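Ribokinase (Thermotoga maritima, PDB 1VM7) probably phosphorylates D-ribose at O-5, using ATP with a divalent cation, most likely magnesium, to give D-ribose 5-phosphate. Local coordinates at residues 69-74 with 86-91; 80-85 with 96-101; 144-149 with 153-158; 136-141 with 160-165. All coordinates share one frame; numbering follows the deposited sequence.

Contact 1: 69-74 with 86-91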
loop_
_atom_site.group_PDB
_atom_site.type_symbol
_atom_site.label_atom_id
_atom_site.label_comp_id
_atom_site.label_asym_id
_atom_site.label_seq_id
_atom_site.Cartn_x
_atom_site.Cartn_y
_atom_site.Cartn_z
ATOM N N CYS A 69 15.816 -8.002 22.881
ATOM C CA CYS A 69 15.294 -9.263 22.373
ATOM C C CYS A 69 16.040 -9.723 21.132
ATOM O O CYS A 69 16.321 -8.937 20.245
ATOM C CB CYS A 69 13.804 -9.155 22.080
ATOM S SG CYS A 69 12.936 -10.760 21.692
ATOM N N ARG A 70 16.389 -10.999 21.095
ATOM C CA ARG A 70 16.933 -11.617 19.900
ATOM C C ARG A 70 15.757 -11.985 19.008
ATOM O O ARG A 70 14.805 -12.653 19.424
ATOM C CB ARG A 70 17.765 -12.830 20.256
ATOM C CG ARG A 70 18.911 -12.453 21.146
ATOM C CD ARG A 70 19.711 -13.620 21.606
ATOM N NE ARG A 70 20.799 -13.158 22.468
ATOM C CZ ARG A 70 21.969 -13.777 22.615
ATOM N NH1 ARG A 70 22.249 -14.900 21.956
ATOM N NH2 ARG A 70 22.878 -13.257 23.436
ATOM N N PHE A 71 15.797 -11.495 17.788
ATOM C CA PHE A 71 14.660 -11.593 16.919
ATOM C C PHE A 71 15.189 -11.877 15.547
ATOM O O PHE A 71 15.729 -10.974 14.891
ATOM C CB PHE A 71 13.869 -10.289 16.944
ATOM C CG PHE A 71 12.702 -10.239 15.986
ATOM C CD1 PHE A 71 11.967 -11.400 15.650
ATOM C CD2 PHE A 71 12.282 -9.011 15.473
ATOM C CE1 PHE A 71 10.898 -11.352 14.802
ATOM C CE2 PHE A 71 11.171 -8.944 14.603
ATOM C CZ PHE A 71 10.487 -10.137 14.276
ATOM N N VAL A 72 15.121 -13.154 15.152
ATOM C CA VAL A 72 15.517 -13.547 13.806
ATOM C C VAL A 72 14.323 -13.289 12.920
ATOM O O VAL A 72 13.209 -13.807 13.145
ATOM C CB VAL A 72 16.029 -15.007 13.710
ATOM C CG1 VAL A 72 16.487 -15.325 12.282
ATOM C CG2 VAL A 72 17.201 -15.165 14.654
ATOM N N THR A 73 14.557 -12.429 11.932
ATOM C CA THR A 73 13.473 -11.981 11.051
ATOM C C THR A 73 14.092 -11.530 9.735
ATOM O O THR A 73 15.232 -11.107 9.696
ATOM C CB THR A 73 12.596 -10.840 11.658
ATOM O OG1 THR A 73 11.504 -10.542 10.782
ATOM C CG2 THR A 73 13.389 -9.562 11.842
ATOM N N CYS A 74 13.337 -11.662 8.655
ATOM C CA CYS A 74 13.787 -11.198 7.371
ATOM C C CYS A 74 13.073 -9.925 6.989
ATOM O O CYS A 74 11.845 -9.873 6.968
ATOM C CB CYS A 74 13.560 -12.252 6.296
ATOM S SG CYS A 74 14.916 -13.425 6.217
ATOM N N GLU A 86 15.486 0.942 12.861
ATOM C CA GLU A 86 15.507 1.993 13.879
ATOM C C GLU A 86 14.715 1.579 15.082
ATOM O O GLU A 86 15.156 1.793 16.212
ATOM C CB GLU A 86 14.935 3.342 13.427
ATOM C CG GLU A 86 15.169 3.693 12.015
ATOM C CD GLU A 86 14.798 5.159 11.694
ATOM O OE1 GLU A 86 14.285 5.872 12.638
ATOM O OE2 GLU A 86 15.033 5.554 10.510
ATOM N N ASN A 87 13.520 1.051 14.859
ATOM C CA ASN A 87 12.660 0.621 15.968
ATOM C C ASN A 87 13.387 -0.463 16.745
ATOM O O ASN A 87 13.473 -0.405 17.958
ATOM C CB ASN A 87 11.329 0.049 15.476
ATOM C CG ASN A 87 10.455 1.072 14.763
ATOM O OD1 ASN A 87 10.718 2.279 14.815
ATOM N ND2 ASN A 87 9.396 0.588 14.073
ATOM N N TYR A 88 13.915 -1.453 16.021
ATOM C CA TYR A 88 14.555 -2.606 16.650
ATOM C C TYR A 88 15.795 -2.203 17.457
ATOM O O TYR A 88 15.924 -2.627 18.613
ATOM C CB TYR A 88 14.844 -3.734 15.638
ATOM C CG TYR A 88 13.630 -4.321 14.921
ATOM C CD1 TYR A 88 12.324 -4.066 15.347
ATOM C CD2 TYR A 88 13.795 -5.159 13.797
ATOM C CE1 TYR A 88 11.249 -4.603 14.684
ATOM C CE2 TYR A 88 12.713 -5.668 13.108
ATOM C CZ TYR A 88 11.443 -5.407 13.551
ATOM O OH TYR A 88 10.351 -5.886 12.878
ATOM N N GLU A 89 16.634 -1.349 16.861
ATOM C CA GLU A 89 17.871 -0.858 17.447
ATOM C C GLU A 89 17.606 -0.144 18.761
ATOM O O GLU A 89 18.279 -0.428 19.755
ATOM C CB GLU A 89 18.563 0.150 16.514
ATOM C CG GLU A 89 19.273 -0.403 15.307
ATOM C CD GLU A 89 19.827 0.688 14.339
ATOM O OE1 GLU A 89 19.547 1.929 14.536
ATOM O OE2 GLU A 89 20.565 0.275 13.372
ATOM N N LYS A 90 16.662 0.806 18.739
ATOM C CA LYS A 90 16.294 1.561 19.926
ATOM C C LYS A 90 15.850 0.652 21.090
ATOM O O LYS A 90 16.096 0.989 22.239
ATOM C CB LYS A 90 15.189 2.550 19.598
ATOM C CG LYS A 90 15.654 3.739 18.828
ATOM C CD LYS A 90 14.476 4.456 18.102
ATOM C CE LYS A 90 13.320 4.779 19.051
ATOM N NZ LYS A 90 13.798 5.274 20.388
ATOM N N LEU A 91 15.199 -0.476 20.793
ATOM C CA LEU A 91 14.729 -1.401 21.831
ATOM C C LEU A 91 15.707 -2.539 22.177
ATOM O O LEU A 91 15.347 -3.440 22.957
ATOM C CB LEU A 91 13.394 -2.051 21.425
ATOM C CG LEU A 91 12.204 -1.110 21.419
ATOM C CD1 LEU A 91 11.029 -1.712 20.670
ATOM C CD2 LEU A 91 11.822 -0.756 22.836
#
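Phe71 and Tyr88 meet because each first torsion aims a ring into the interface between strand and helix. In Phe71 the CG lies opposite the backbone N (chi1 176°), which sends the ring off the strand; in Tyr88 it lies opposite the carbonyl carbon (chi1 -60°), and the ring leaves the helix toward the strand. The outcome is an offset edge-to-face pair, with centroids 5.5 Å apart and planes inclined at 71°. Phe71 supplies the edge: its CD2 sits over one face of the tyrosine, near the rim, while its CE2 approaches Tyr88 CZ at 3.7 Å. The phenol oxygen in turn lies close to the plane of the phenylalanine ring, Tyr88 OH being 3.6 Å from Phe71 CE2. Thr73 adds a lighter contact through its methyl, with CG2 4.2 Å from Tyr88 CE2. Its hydroxyl is engaged apart from this apolar patch: Thr73 OG1 and Tyr88 OH both hydrogen-bond to the hydroxyl of Ser23, so one serine ties together the polar ends of strand and helix residues. Tyr88 also packs on Ala55, which brings it close to the predicted sugar site. The contact belongs to the beta-alpha-beta unit of strand 69-75, helix 79-90 and strand 93-98; Ile93 of the last strand packs against both rings, and helix 53-65 touches them through Ala58 and Ala55.

Contact 2: 80-85 with 96-101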
loop_
_atom_site.group_PDB
_atom_site.type_symbol
_atom_site.label_atom_id
_atom_site.label_comp_id
_atom_site.label_asym_id
_atom_site.label_seq_id
_atom_site.Cartn_x
_atom_site.Cartn_y
_atom_site.Cartn_z
ATOM N N TYR A 80 11.126 1.036 4.477
ATOM C CA TYR A 80 10.414 0.428 5.559
ATOM C C TYR A 80 11.353 -0.420 6.415
ATOM O O TYR A 80 11.258 -0.419 7.646
ATOM C CB TYR A 80 9.196 -0.349 5.053
ATOM C CG TYR A 80 8.034 0.539 4.551
ATOM C CD1 TYR A 80 7.770 1.793 5.108
ATOM C CD2 TYR A 80 7.149 0.084 3.583
ATOM C CE1 TYR A 80 6.697 2.614 4.649
ATOM C CE2 TYR A 80 6.068 0.896 3.123
ATOM C CZ TYR A 80 5.847 2.148 3.672
ATOM O OH TYR A 80 4.786 2.935 3.208
ATOM N N SER A 81 12.265 -1.150 5.789
ATOM C CA SER A 81 13.226 -1.947 6.560
ATOM C C SER A 81 14.081 -1.011 7.462
ATOM O O SER A 81 14.296 -1.279 8.647
ATOM C CB SER A 81 14.109 -2.829 5.655
ATOM O OG SER A 81 15.078 -2.083 4.976
ATOM N N ASP A 82 14.505 0.122 6.910
ATOM C CA ASP A 82 15.205 1.141 7.699
ATOM C C ASP A 82 14.410 1.578 8.897
ATOM O O ASP A 82 14.969 1.678 9.976
ATOM C CB ASP A 82 15.562 2.372 6.876
ATOM C CG ASP A 82 16.557 2.067 5.782
ATOM O OD1 ASP A 82 17.274 1.071 5.917
ATOM O OD2 ASP A 82 16.598 2.813 4.790
ATOM N N LEU A 83 13.119 1.830 8.716
ATOM C CA LEU A 83 12.270 2.216 9.847
ATOM C C LEU A 83 12.194 1.093 10.891
ATOM O O LEU A 83 12.244 1.363 12.110
ATOM C CB LEU A 83 10.879 2.683 9.378
ATOM C CG LEU A 83 11.001 4.034 8.608
ATOM C CD1 LEU A 83 9.772 4.352 7.716
ATOM C CD2 LEU A 83 11.334 5.220 9.545
ATOM N N LEU A 84 12.051 -0.156 10.430
ATOM C CA LEU A 84 12.001 -1.291 11.368
ATOM C C LEU A 84 13.346 -1.471 12.114
ATOM O O LEU A 84 13.385 -1.760 13.296
ATOM C CB LEU A 84 11.638 -2.558 10.655
ATOM C CG LEU A 84 10.210 -2.634 10.078
ATOM C CD1 LEU A 84 10.051 -4.008 9.498
ATOM C CD2 LEU A 84 9.178 -2.333 11.103
ATOM N N ILE A 85 14.449 -1.277 11.413
ATOM C CA ILE A 85 15.774 -1.352 12.048
ATOM C C ILE A 85 15.926 -0.284 13.144
ATOM O O ILE A 85 16.376 -0.598 14.271
ATOM C CB ILE A 85 16.876 -1.307 11.001
ATOM C CG1 ILE A 85 16.869 -2.625 10.217
ATOM C CG2 ILE A 85 18.253 -1.053 11.620
ATOM C CD1 ILE A 85 17.728 -2.594 9.005
ATOM N N TYR A 96 17.945 -9.391 12.979
ATOM C CA TYR A 96 17.281 -9.239 11.694
ATOM C C TYR A 96 18.257 -9.499 10.551
ATOM O O TYR A 96 19.431 -9.223 10.676
ATOM C CB TYR A 96 16.692 -7.842 11.524
ATOM C CG TYR A 96 17.689 -6.725 11.722
ATOM C CD1 TYR A 96 18.519 -6.286 10.691
ATOM C CD2 TYR A 96 17.771 -6.089 12.959
ATOM C CE1 TYR A 96 19.425 -5.234 10.908
ATOM C CE2 TYR A 96 18.647 -5.079 13.186
ATOM C CZ TYR A 96 19.467 -4.655 12.186
ATOM O OH TYR A 96 20.298 -3.634 12.518
ATOM N N ILE A 97 17.712 -9.991 9.441
ATOM C CA ILE A 97 18.438 -10.316 8.232
ATOM C C ILE A 97 17.828 -9.530 7.086
ATOM O O ILE A 97 16.624 -9.594 6.888
ATOM C CB ILE A 97 18.280 -11.810 7.900
ATOM C CG1 ILE A 97 18.953 -12.681 8.954
ATOM C CG2 ILE A 97 18.841 -12.150 6.489
ATOM C CD1 ILE A 97 18.511 -14.143 8.861
ATOM N N ARG A 98 18.653 -8.818 6.324
ATOM C CA ARG A 98 18.166 -8.037 5.196
ATOM C C ARG A 98 18.272 -8.830 3.926
ATOM O O ARG A 98 19.263 -9.493 3.724
ATOM C CB ARG A 98 18.970 -6.754 5.059
ATOM C CG ARG A 98 19.010 -5.978 6.359
ATOM C CD ARG A 98 19.563 -4.608 6.159
ATOM N NE ARG A 98 18.510 -3.683 5.797
ATOM C CZ ARG A 98 18.663 -2.367 5.753
ATOM N NH1 ARG A 98 19.852 -1.804 6.020
ATOM N NH2 ARG A 98 17.627 -1.620 5.416
ATOM N N VAL A 99 17.226 -8.796 3.098
ATOM C CA VAL A 99 17.208 -9.518 1.822
ATOM C C VAL A 99 16.754 -8.545 0.765
ATOM O O VAL A 99 16.314 -7.442 1.098
ATOM C CB VAL A 99 16.300 -10.780 1.867
ATOM C CG1 VAL A 99 16.867 -11.787 2.858
ATOM C CG2 VAL A 99 14.830 -10.444 2.252
ATOM N N SER A 100 16.858 -8.921 -0.501
ATOM C CA SER A 100 16.529 -8.003 -1.596
ATOM C C SER A 100 15.024 -7.912 -1.956
ATOM O O SER A 100 14.633 -7.119 -2.806
ATOM C CB SER A 100 17.322 -8.383 -2.846
ATOM O OG SER A 100 16.815 -9.600 -3.336
ATOM N N LEU A 101 14.163 -8.680 -1.295
ATOM C CA LEU A 101 12.736 -8.549 -1.536
ATOM C C LEU A 101 12.226 -7.338 -0.748
ATOM O O LEU A 101 12.876 -6.900 0.199
ATOM C CB LEU A 101 12.000 -9.811 -1.117
ATOM C CG LEU A 101 12.133 -11.088 -1.965
ATOM C CD1 LEU A 101 11.197 -12.145 -1.383
ATOM C CD2 LEU A 101 11.765 -10.897 -3.423
#
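Arg98 reaches from the strand to the helix and binds two side chains through a single nitrogen. Its NH2 donates to Ser81 OG at 2.6 Å and, within a salt bridge, to Asp82 OD1 at 2.8 Å. The two acceptors are met differently: the serine oxygen lies almost in the guanidinium plane, whereas the carboxylate is turned 72° against that plane and receives the N-H on its syn side, from out of its own plane. A bend at chi3 (88°) turns the arginine tip toward the helix, and NE is occupied in its own right by the carbonyl of Gly76. Ser81 OG, also bonded to Asp78 O, is thereby held between the helix start and the arginine. These bonds join the second and third elements of a beta-alpha-beta unit, where helix 79-90 runs back almost antiparallel to strand 93-98, at 160° between the short segments, in the Rossmann-like core of the PfkB kinases. Ile85, one turn further along the helix, supplies the packing. Its CD1 rests over the centre of one guanidinium face, 3.4 Å from Arg98 CZ, so an apolar methyl backs the charged group. The same branch meets Tyr96 through CG1, which stands over the ring face in a CH-pi contact, 3.9 Å from the centroid, while the CG2 branch touches the phenol oxygen. Ile75 of strand 69-75 packs on both Ser81 and Ile85, while Thr73 meets Tyr96.

Contact 3: 144-149 with 153-158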
loop_
_atom_site.group_PDB
_atom_site.type_symbol
_atom_site.label_atom_id
_atom_site.label_comp_id
_atom_site.label_asym_id
_atom_site.label_seq_id
_atom_site.Cartn_x
_atom_site.Cartn_y
_atom_site.Cartn_z
ATOM N N LEU A 144 12.188 -19.829 23.147
ATOM C CA LEU A 144 11.971 -19.590 21.729
ATOM C C LEU A 144 10.530 -19.303 21.427
ATOM O O LEU A 144 9.639 -20.128 21.717
ATOM C CB LEU A 144 12.402 -20.807 20.898
ATOM C CG LEU A 144 12.126 -20.776 19.381
ATOM C CD1 LEU A 144 12.820 -19.620 18.755
ATOM C CD2 LEU A 144 12.588 -22.081 18.729
ATOM N N LEU A 145 10.292 -18.129 20.827
ATOM C CA LEU A 145 8.948 -17.775 20.368
ATOM C C LEU A 145 8.802 -17.896 18.856
ATOM O O LEU A 145 9.605 -17.370 18.086
ATOM C CB LEU A 145 8.534 -16.382 20.785
ATOM C CG LEU A 145 7.977 -16.295 22.197
ATOM C CD1 LEU A 145 9.069 -16.667 23.143
ATOM C CD2 LEU A 145 7.533 -14.890 22.454
ATOM N N LEU A 146 7.754 -18.602 18.467
ATOM C CA LEU A 146 7.453 -18.889 17.083
ATOM C C LEU A 146 6.008 -18.519 16.823
ATOM O O LEU A 146 5.191 -18.521 17.741
ATOM C CB LEU A 146 7.674 -20.377 16.800
ATOM C CG LEU A 146 9.088 -20.930 16.980
ATOM C CD1 LEU A 146 9.148 -22.470 16.921
ATOM C CD2 LEU A 146 9.988 -20.334 15.917
ATOM N N GLN A 147 5.715 -18.174 15.570
ATOM C CA GLN A 147 4.344 -18.020 15.092
ATOM C C GLN A 147 4.233 -18.721 13.746
ATOM O O GLN A 147 5.043 -19.608 13.417
ATOM C CB GLN A 147 3.917 -16.560 15.001
ATOM C CG GLN A 147 4.527 -15.640 16.048
ATOM C CD GLN A 147 6.010 -15.355 15.871
ATOM O OE1 GLN A 147 6.506 -15.223 14.750
ATOM N NE2 GLN A 147 6.720 -15.211 16.998
ATOM N N ASN A 148 3.219 -18.387 12.956
ATOM C CA ASN A 148 3.096 -19.062 11.666
ATOM C C ASN A 148 3.064 -18.088 10.497
ATOM O O ASN A 148 2.308 -18.305 9.575
ATOM C CB ASN A 148 1.851 -19.960 11.650
ATOM C CG ASN A 148 1.787 -20.879 10.441
ATOM O OD1 ASN A 148 2.784 -21.448 10.022
ATOM N ND2 ASN A 148 0.595 -21.058 9.909
ATOM N N GLU A 149 3.918 -17.060 10.534
ATOM C CA GLU A 149 3.983 -16.041 9.477
ATOM C C GLU A 149 5.324 -16.026 8.684
ATOM O O GLU A 149 5.723 -15.018 8.107
ATOM C CB GLU A 149 3.717 -14.695 10.101
ATOM C CG GLU A 149 2.238 -14.442 10.413
ATOM C CD GLU A 149 1.997 -13.006 10.874
ATOM O OE1 GLU A 149 2.945 -12.396 11.391
ATOM O OE2 GLU A 149 0.870 -12.481 10.706
ATOM N N GLU A 153 8.443 -24.596 7.281
ATOM C CA GLU A 153 9.634 -25.436 7.400
ATOM C C GLU A 153 10.678 -24.840 8.323
ATOM O O GLU A 153 11.467 -25.571 8.943
ATOM C CB GLU A 153 10.313 -25.672 6.042
ATOM C CG GLU A 153 10.907 -24.384 5.422
ATOM C CD GLU A 153 12.123 -24.642 4.561
ATOM O OE1 GLU A 153 12.142 -25.687 3.888
ATOM O OE2 GLU A 153 13.055 -23.791 4.566
ATOM N N THR A 154 10.716 -23.510 8.374
ATOM C CA THR A 154 11.679 -22.826 9.211
ATOM C C THR A 154 11.209 -22.888 10.642
ATOM O O THR A 154 11.953 -23.275 11.533
ATOM C CB THR A 154 11.886 -21.372 8.781
ATOM O OG1 THR A 154 12.480 -21.360 7.490
ATOM C CG2 THR A 154 12.825 -20.634 9.751
ATOM N N THR A 155 9.955 -22.514 10.849
ATOM C CA THR A 155 9.328 -22.619 12.149
ATOM C C THR A 155 9.505 -24.035 12.675
ATOM O O THR A 155 9.968 -24.232 13.788
ATOM C CB THR A 155 7.830 -22.257 12.051
ATOM O OG1 THR A 155 7.721 -20.887 11.693
ATOM C CG2 THR A 155 7.083 -22.491 13.373
ATOM N N LEU A 156 9.155 -25.016 11.862
ATOM C CA LEU A 156 9.241 -26.393 12.279
ATOM C C LEU A 156 10.680 -26.797 12.658
ATOM O O LEU A 156 10.920 -27.439 13.681
ATOM C CB LEU A 156 8.717 -27.295 11.166
ATOM C CG LEU A 156 8.863 -28.796 11.367
ATOM C CD1 LEU A 156 8.260 -29.248 12.702
ATOM C CD2 LEU A 156 8.206 -29.504 10.188
ATOM N N GLU A 157 11.631 -26.426 11.815
ATOM C CA GLU A 157 13.007 -26.811 12.038
ATOM C C GLU A 157 13.523 -26.201 13.333
ATOM O O GLU A 157 14.232 -26.867 14.067
ATOM C CB GLU A 157 13.886 -26.417 10.843
ATOM C CG GLU A 157 15.286 -27.022 10.856
ATOM C CD GLU A 157 15.291 -28.533 10.686
ATOM O OE1 GLU A 157 14.210 -29.183 10.742
ATOM O OE2 GLU A 157 16.393 -29.080 10.494
ATOM N N CYS A 158 13.159 -24.945 13.609
ATOM C CA CYS A 158 13.505 -24.294 14.883
ATOM C C CYS A 158 12.948 -25.021 16.097
ATOM O O CYS A 158 13.660 -25.241 17.060
ATOM C CB CYS A 158 12.987 -22.859 14.903
ATOM S SG CYS A 158 13.999 -21.788 13.944
HETATM O O HOH W 1 7.590 -18.351 13.365
HETATM O O HOH W 2 5.765 -20.629 10.232
#
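Leu146 and Thr155 mark the closest backbone approach, 6.5 Å between their CA atoms, as strand 144-146 and helix 153-158 run almost antiparallel, at 155° with axes 9.7 Å apart. This is the first half of a beta-alpha-beta crossover: the chain leaves the strand, turns, and returns as the helix lying on the sheet. Alternation along the strand puts Leu144 and Leu146 on the helix side, where they meet Thr155 and Cys158, one helical turn apart. Leu146 and Thr155 lie alongside one another, pointing opposite ways, with CB of Leu146 4.1 Å from CG2 of Thr155. The two delta methyls of Leu146 divide the helix between them: CD1 goes to the Thr155 carbonyl oxygen, and CD2 to CB of Cys158 at 4.0 Å. The methylene of Cys158 touches both leucines, its CB lying 3.9 Å from Leu144 CD2, which also reaches the Cys158 carbonyl oxygen. In Thr155 the methyl lies opposite the backbone N, beside the carbonyl carbon, and faces the strand, while OG1 turns to water. One water accepts from Gln147 N at 2.9 Å and also bonds Thr155 OG1; a second lies between Asn148 OD1 and the threonine hydroxyl, though its bonding is less certain. The CB of Gln147 points away from the helix, and its NE2 bonds Gln57 OE1, close to the predicted substrate residue Gly54. Apolar carbons thus pack the part of the interface formed by the strand, whereas water bridges buried polar atoms where the chain runs on to Glu149, predicted to bind the substrate.

Contact 4: 136-141 with 160-165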
loop_
_atom_site.group_PDB
_atom_site.type_symbol
_atom_site.label_atom_id
_atom_site.label_comp_id
_atom_site.label_asym_id
_atom_site.label_seq_id
_atom_site.Cartn_x
_atom_site.Cartn_y
_atom_site.Cartn_z
ATOM N N ASN A 136 24.103 -21.839 15.737
ATOM C CA ASN A 136 25.065 -21.692 16.820
ATOM C C ASN A 136 24.628 -20.542 17.731
ATOM O O ASN A 136 24.550 -20.689 18.943
ATOM N N THR A 137 24.315 -19.404 17.139
ATOM C CA THR A 137 23.822 -18.266 17.907
ATOM C C THR A 137 22.476 -18.560 18.564
ATOM O O THR A 137 22.254 -18.185 19.703
ATOM C CB THR A 137 23.698 -17.060 17.009
ATOM O OG1 THR A 137 25.000 -16.768 16.500
ATOM C CG2 THR A 137 23.139 -15.853 17.755
ATOM N N LEU A 138 21.580 -19.232 17.847
ATOM C CA LEU A 138 20.263 -19.546 18.392
ATOM C C LEU A 138 20.354 -20.455 19.615
ATOM O O LEU A 138 19.524 -20.372 20.512
ATOM C CB LEU A 138 19.378 -20.217 17.343
ATOM C CG LEU A 138 17.935 -20.428 17.823
ATOM C CD1 LEU A 138 17.248 -19.082 18.019
ATOM C CD2 LEU A 138 17.153 -21.282 16.855
ATOM N N SER A 139 21.369 -21.310 19.656
ATOM C CA SER A 139 21.545 -22.205 20.792
ATOM C C SER A 139 21.980 -21.453 22.055
ATOM O O SER A 139 21.998 -22.021 23.148
ATOM C CB SER A 139 22.536 -23.312 20.447
ATOM O OG SER A 139 23.846 -22.797 20.291
ATOM N N GLU A 140 22.337 -20.178 21.908
ATOM C CA GLU A 140 22.618 -19.335 23.071
ATOM C C GLU A 140 21.339 -18.895 23.802
ATOM O O GLU A 140 21.418 -18.358 24.897
ATOM C CB GLU A 140 23.509 -18.143 22.681
ATOM C CG GLU A 140 24.951 -18.581 22.318
ATOM C CD GLU A 140 25.897 -17.420 22.037
ATOM O OE1 GLU A 140 25.473 -16.475 21.344
ATOM N N SER A 141 20.171 -19.126 23.202
ATOM C CA SER A 141 18.881 -18.796 23.816
ATOM C C SER A 141 18.295 -19.972 24.602
ATOM O O SER A 141 18.636 -21.122 24.354
ATOM C CB SER A 141 17.872 -18.353 22.739
ATOM O OG SER A 141 18.320 -17.191 22.053
ATOM N N LYS A 160 12.006 -28.098 16.229
ATOM C CA LYS A 160 12.720 -29.379 16.267
ATOM C C LYS A 160 14.089 -29.262 16.928
ATOM O O LYS A 160 14.446 -30.080 17.783
ATOM C CB LYS A 160 12.924 -29.951 14.855
ATOM C CG LYS A 160 11.680 -30.463 14.178
ATOM C CD LYS A 160 12.023 -31.225 12.890
ATOM C CE LYS A 160 12.376 -32.644 13.188
ATOM N NZ LYS A 160 12.911 -33.340 11.981
ATOM N N ARG A 161 14.872 -28.280 16.501
ATOM C CA ARG A 161 16.258 -28.221 16.937
ATOM C C ARG A 161 16.482 -27.502 18.272
ATOM O O ARG A 161 17.516 -27.713 18.915
ATOM C CB ARG A 161 17.124 -27.554 15.876
ATOM C CG ARG A 161 17.186 -28.301 14.581
ATOM C CD ARG A 161 18.521 -28.009 13.934
ATOM N NE ARG A 161 18.453 -28.103 12.490
ATOM C CZ ARG A 161 19.498 -27.936 11.692
ATOM N NH1 ARG A 161 20.705 -27.658 12.204
ATOM N NH2 ARG A 161 19.324 -28.038 10.375
ATOM N N PHE A 162 15.545 -26.643 18.673
ATOM C CA PHE A 162 15.746 -25.834 19.864
ATOM C C PHE A 162 15.878 -26.667 21.120
ATOM O O PHE A 162 14.973 -27.386 21.523
ATOM C CB PHE A 162 14.642 -24.794 20.059
ATOM C CG PHE A 162 15.057 -23.637 20.943
ATOM C CD1 PHE A 162 16.142 -22.831 20.597
ATOM C CD2 PHE A 162 14.371 -23.357 22.112
ATOM C CE1 PHE A 162 16.521 -21.782 21.392
ATOM C CE2 PHE A 162 14.743 -22.303 22.911
ATOM C CZ PHE A 162 15.814 -21.512 22.545
ATOM N N ASN A 163 17.046 -26.567 21.732
ATOM C CA ASN A 163 17.207 -27.004 23.106
ATOM C C ASN A 163 16.841 -25.804 23.985
ATOM O O ASN A 163 17.632 -24.877 24.179
ATOM C CB ASN A 163 18.618 -27.515 23.375
ATOM C CG ASN A 163 18.697 -28.333 24.639
ATOM O OD1 ASN A 163 17.670 -28.768 25.170
ATOM N ND2 ASN A 163 19.913 -28.543 25.140
ATOM N N GLY A 164 15.604 -25.823 24.459
ATOM C CA GLY A 164 15.061 -24.786 25.298
ATOM C C GLY A 164 13.549 -24.853 25.264
ATOM O O GLY A 164 12.969 -25.802 24.738
ATOM N N ILE A 165 12.912 -23.846 25.841
ATOM C CA ILE A 165 11.463 -23.782 25.883
ATOM C C ILE A 165 10.968 -23.241 24.545
ATOM O O ILE A 165 11.392 -22.184 24.093
ATOM C CB ILE A 165 10.976 -22.945 27.086
ATOM C CG1 ILE A 165 11.377 -23.655 28.386
ATOM C CG2 ILE A 165 9.479 -22.732 27.034
ATOM C CD1 ILE A 165 11.466 -22.737 29.563
#
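The ring of Phe162 meets the 136-141 segment with its rim. At that edge, near the ring plane, sit the carbonyl oxygen of Leu138, 3.4 Å from Phe162 CE1, and the CB of Ser141, 3.8 Å from Phe162 CZ. The Ser141 carbonyl oxygen approaches obliquely, 3.4 Å from Phe162 CZ. Leu138 adds an apolar touch, its CG lying 4.1 Å from Phe162 CE1, with the two side chains crossing at about a right angle. A first torsion of -159°, which carries CG to the far side from the backbone N, swings the ring across to the other segment just where the chain leaves helix 152-161. The receiving surface is itself folded tightly: a type I beta turn runs from Leu138 to Ser141, closed by Ser141 N donating to Leu138 O at 3.0 Å, and Ser139 OG bonds Asn136 O at 2.6 Å. Leu138 O therefore serves two partners, the turn N-H and the ring edge. Arg161 reaches Trp135 of helix 135-138 in a cation-pi contact, and is also salt-bridged to Glu157 of its own helix. The contact thus joins the turn leading into strand 143-146 to the loop leading into strand 165-168, its neighbour in the sheet. The Leu138 carbonyl oxygen at the weakly positive C-H rim of a buried phenylalanine is consistent with a mildly favourable electrostatic fit, added to ordinary apolar contact.

Overall arrangement
The four contacts form two neighbouring pairs. Contacts 1, 2 and 3 reach the large mixed sheet, and contact 4 lies where the chain enters two of its strands. Contacts 1 and 2, with centres about 10 Å apart, share helix 79-90 and alternate along the chain, so the beta-alpha-beta unit 69-98 is fastened at both halves of its helix. Contacts 3 and 4, centres about 12 Å apart, share helix 152-161; contact 3 is nested within the loop closed by contact 4. The pairs follow in series, and Arg70 packing on Glu140 and Ser141 links contacts 1 and 4. Contact 3 holds the predicted substrate residue Glu149 and contact 1 comes near Ala55, whereas contact 4 stays remote.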